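Local structure of extracellular haem-binding protein (Streptomyces reticuli, 3FPW) at residues F151-T159 and G176-A187. The protein is an extracellular haem-binding protein, reported to degrade haem, whose oligomeric assembly is needed for interaction with its cognate two-component sensor kinase. Residues are numbered along the deposited sequence; the frame is centred on the assembly and turned at random.
Sequences FLAGGTPVT and GDLDEQYARAGA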
loop_
_atom_site.group_PDB
_atom_site.type_symbol
_atom_site.label_atom_id
_atom_site.label_comp_id
_atom_site.label_asym_id
_atom_site.label_seq_id
_atom_site.Cartn_x
_atom_site.Cartn_y
_atom_site.Cartn_z
ATOM N N PHE A 151 -7.609 -6.247 17.717
ATOM C CA PHE A 151 -8.073 -6.386 19.089
ATOM C C PHE A 151 -9.055 -7.561 19.190
ATOM O O PHE A 151 -10.270 -7.395 19.359
ATOM C CB PHE A 151 -8.735 -5.082 19.508
ATOM C CG PHE A 151 -7.751 -4.018 19.885
ATOM C CD1 PHE A 151 -7.041 -3.316 18.917
ATOM C CD2 PHE A 151 -7.497 -3.736 21.224
ATOM C CE1 PHE A 151 -6.125 -2.327 19.265
ATOM C CE2 PHE A 151 -6.568 -2.748 21.574
ATOM C CZ PHE A 151 -5.879 -2.049 20.605
ATOM N N LEU A 152 -8.519 -8.757 19.059
ATOM C CA LEU A 152 -9.323 -9.958 18.936
ATOM C C LEU A 152 -8.543 -11.069 19.622
ATOM O O LEU A 152 -7.338 -11.223 19.384
ATOM C CB LEU A 152 -9.508 -10.266 17.448
ATOM C CG LEU A 152 -10.243 -11.542 17.080
ATOM C CD1 LEU A 152 -11.717 -11.468 17.536
ATOM C CD2 LEU A 152 -10.121 -11.763 15.581
ATOM N N ALA A 153 -9.214 -11.786 20.525
ATOM C CA ALA A 153 -8.591 -12.862 21.296
ATOM C C ALA A 153 -7.701 -13.769 20.442
ATOM O O ALA A 153 -8.065 -14.161 19.332
ATOM C CB ALA A 153 -9.678 -13.694 21.988
ATOM N N GLY A 154 -6.526 -14.079 20.984
ATOM C CA GLY A 154 -5.616 -14.994 20.352
ATOM C C GLY A 154 -4.154 -14.585 20.417
ATOM O O GLY A 154 -3.281 -15.341 19.949
ATOM N N GLY A 155 -3.869 -13.392 20.945
ATOM C CA GLY A 155 -2.458 -12.976 21.139
ATOM C C GLY A 155 -2.133 -12.880 22.623
ATOM O O GLY A 155 -2.967 -12.462 23.413
ATOM N N THR A 156 -0.936 -13.289 23.006
ATOM C CA THR A 156 -0.539 -13.234 24.422
ATOM C C THR A 156 0.914 -12.773 24.541
ATOM O O THR A 156 1.746 -13.162 23.735
ATOM C CB THR A 156 -0.780 -14.599 25.136
ATOM O OG1 THR A 156 -0.751 -14.397 26.554
ATOM C CG2 THR A 156 0.244 -15.625 24.750
ATOM N N PRO A 157 1.218 -11.951 25.559
ATOM C CA PRO A 157 2.588 -11.452 25.667
ATOM C C PRO A 157 3.536 -12.377 26.419
ATOM O O PRO A 157 3.123 -13.233 27.216
ATOM C CB PRO A 157 2.422 -10.148 26.453
ATOM C CG PRO A 157 1.246 -10.432 27.351
ATOM C CD PRO A 157 0.305 -11.263 26.493
ATOM N N VAL A 158 4.815 -12.167 26.162
ATOM C CA VAL A 158 5.870 -12.867 26.869
ATOM C C VAL A 158 6.792 -11.791 27.379
ATOM O O VAL A 158 7.102 -10.827 26.656
ATOM C CB VAL A 158 6.641 -13.813 25.926
ATOM C CG1 VAL A 158 7.890 -14.344 26.597
ATOM C CG2 VAL A 158 5.726 -14.978 25.444
ATOM N N THR A 159 7.223 -11.920 28.630
ATOM C CA THR A 159 8.051 -10.886 29.213
ATOM C C THR A 159 9.422 -11.393 29.591
ATOM O O THR A 159 9.686 -12.592 29.578
ATOM C CB THR A 159 7.427 -10.298 30.504
ATOM O OG1 THR A 159 7.274 -11.352 31.463
ATOM C CG2 THR A 159 6.066 -9.650 30.216
ATOM N N GLY A 176 -11.770 -17.070 19.046
ATOM C CA GLY A 176 -10.580 -16.366 19.534
ATOM C C GLY A 176 -10.117 -16.941 20.861
ATOM O O GLY A 176 -8.916 -16.994 21.151
ATOM N N ASP A 177 -11.059 -17.390 21.675
ATOM C CA ASP A 177 -10.677 -17.938 22.966
ATOM C C ASP A 177 -9.868 -19.228 22.776
ATOM O O ASP A 177 -8.877 -19.443 23.467
ATOM C CB ASP A 177 -11.894 -18.152 23.859
ATOM C CG ASP A 177 -12.450 -16.835 24.421
ATOM O OD1 ASP A 177 -11.741 -15.786 24.406
ATOM O OD2 ASP A 177 -13.608 -16.856 24.875
ATOM N N LEU A 178 -10.268 -20.066 21.820
ATOM C CA LEU A 178 -9.469 -21.250 21.503
ATOM C C LEU A 178 -8.112 -20.828 20.933
ATOM O O LEU A 178 -7.092 -21.380 21.321
ATOM C CB LEU A 178 -10.185 -22.166 20.518
ATOM C CG LEU A 178 -11.291 -22.986 21.164
ATOM C CD1 LEU A 178 -12.138 -23.553 20.046
ATOM C CD2 LEU A 178 -10.647 -24.081 22.001
ATOM N N ASP A 179 -8.098 -19.863 20.014
ATOM C CA ASP A 179 -6.811 -19.362 19.497
ATOM C C ASP A 179 -5.896 -19.015 20.664
ATOM O O ASP A 179 -4.697 -19.344 20.679
ATOM C CB ASP A 179 -6.978 -18.066 18.696
ATOM C CG ASP A 179 -7.617 -18.260 17.333
ATOM O OD1 ASP A 179 -7.402 -19.321 16.702
ATOM O OD2 ASP A 179 -8.309 -17.307 16.859
ATOM N N GLU A 180 -6.452 -18.304 21.637
ATOM C CA GLU A 180 -5.626 -17.817 22.733
ATOM C C GLU A 180 -5.160 -18.943 23.654
ATOM O O GLU A 180 -4.080 -18.858 24.232
ATOM C CB GLU A 180 -6.316 -16.685 23.498
ATOM C CG GLU A 180 -5.318 -15.702 24.061
ATOM C CD GLU A 180 -5.991 -14.464 24.607
ATOM O OE1 GLU A 180 -6.213 -14.401 25.836
ATOM O OE2 GLU A 180 -6.312 -13.572 23.802
ATOM N N GLN A 181 -5.971 -19.996 23.787
ATOM C CA GLN A 181 -5.521 -21.220 24.456
ATOM C C GLN A 181 -4.245 -21.744 23.807
ATOM O O GLN A 181 -3.284 -22.091 24.492
ATOM C CB GLN A 181 -6.614 -22.289 24.385
ATOM C CG GLN A 181 -6.304 -23.623 25.065
ATOM C CD GLN A 181 -7.514 -24.567 25.054
ATOM O OE1 GLN A 181 -7.517 -25.581 24.358
ATOM N NE2 GLN A 181 -8.549 -24.215 25.804
ATOM N N TYR A 182 -4.228 -21.812 22.483
ATOM C CA TYR A 182 -3.045 -22.359 21.816
ATOM C C TYR A 182 -1.852 -21.404 21.903
ATOM O O TYR A 182 -0.699 -21.847 22.007
ATOM C CB TYR A 182 -3.355 -22.683 20.358
ATOM C CG TYR A 182 -4.538 -23.618 20.213
ATOM C CD1 TYR A 182 -4.663 -24.732 21.031
ATOM C CD2 TYR A 182 -5.493 -23.408 19.245
ATOM C CE1 TYR A 182 -5.733 -25.591 20.907
ATOM C CE2 TYR A 182 -6.568 -24.252 19.106
ATOM C CZ TYR A 182 -6.680 -25.353 19.942
ATOM O OH TYR A 182 -7.748 -26.222 19.819
ATOM N N ALA A 183 -2.119 -20.102 21.883
ATOM C CA ALA A 183 -1.057 -19.111 22.084
ATOM C C ALA A 183 -0.418 -19.307 23.464
ATOM O O ALA A 183 0.787 -19.308 23.594
ATOM C CB ALA A 183 -1.593 -17.668 21.944
ATOM N N ARG A 184 -1.247 -19.478 24.491
ATOM C CA ARG A 184 -0.738 -19.717 25.829
ATOM C C ARG A 184 0.054 -21.017 25.906
ATOM O O ARG A 184 1.018 -21.104 26.664
ATOM C CB ARG A 184 -1.883 -19.754 26.848
ATOM C CG ARG A 184 -2.507 -18.381 27.142
ATOM C CD ARG A 184 -3.401 -18.455 28.381
ATOM N NE ARG A 184 -4.442 -19.470 28.257
ATOM C CZ ARG A 184 -5.638 -19.244 27.714
ATOM N NH1 ARG A 184 -5.944 -18.043 27.255
ATOM N NH2 ARG A 184 -6.542 -20.217 27.648
ATOM N N ALA A 185 -0.362 -22.037 25.157
ATOM C CA ALA A 185 0.377 -23.299 25.112
ATOM C C ALA A 185 1.765 -23.112 24.513
ATOM O O ALA A 185 2.731 -23.747 24.938
ATOM C CB ALA A 185 -0.406 -24.344 24.314
ATOM N N GLY A 186 1.864 -22.233 23.516
ATOM C CA GLY A 186 3.165 -21.879 22.960
ATOM C C GLY A 186 4.032 -21.121 23.956
ATOM O O GLY A 186 5.198 -21.449 24.152
ATOM N N ALA A 187 3.471 -20.114 24.616
ATOM C CA ALA A 187 4.234 -19.382 25.620
ATOM C C ALA A 187 4.700 -20.271 26.768
ATOM O O ALA A 187 5.771 -20.049 27.340
ATOM C CB ALA A 187 3.420 -18.240 26.175
#
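Ala153 sets its methyl group on the first turn of helix 176-187, with CB 3.5 Å from Gly176 C. The closeness suits a glycine at Gly176, where a beta carbon would clash with that methyl. Gly154 follows, its CA 3.7 Å from Asp179 CB; at its backbone angles a beta carbon would be jammed against the preceding carbonyl O. Its N-H donates to Glu180 OE2 (2.9 Å, 152°), reaching the carboxylate on the anti side, a little out of its plane. The chain of Glu180, extended beyond CG, runs alongside the Gly154 backbone to make this bond, while OE1 is hydrogen-bonded to Ser131 OG. With an alanine in place of Glu180, the Gly154 N-H and Ser131 OG would probably lose their carboxylate partner and a gap would open beside Gly154. Thr156, beta-branched as suits an extended strand, has OG1 anti to the backbone N (chi1 -164°), and its CG2 packs 3.9 Å from Ala183 CB. The small methyls of Ala183 and Ala187 let the axes of strand 155-159 and helix 176-187 approach to 7.6 Å, nearly parallel at 23°; Val158 CG2 meets Ala187 CB at 4.1 Å. The helix thus packs on a face of the antiparallel sheet, where Ala183 and Ala187 also touch strand 163-171, and helix 67-83 lies against its Tyr182. At the edge strand 155-160, Val158 and Thr159 pair with a parallel strand of a second subunit, continuing the sheet across the interface.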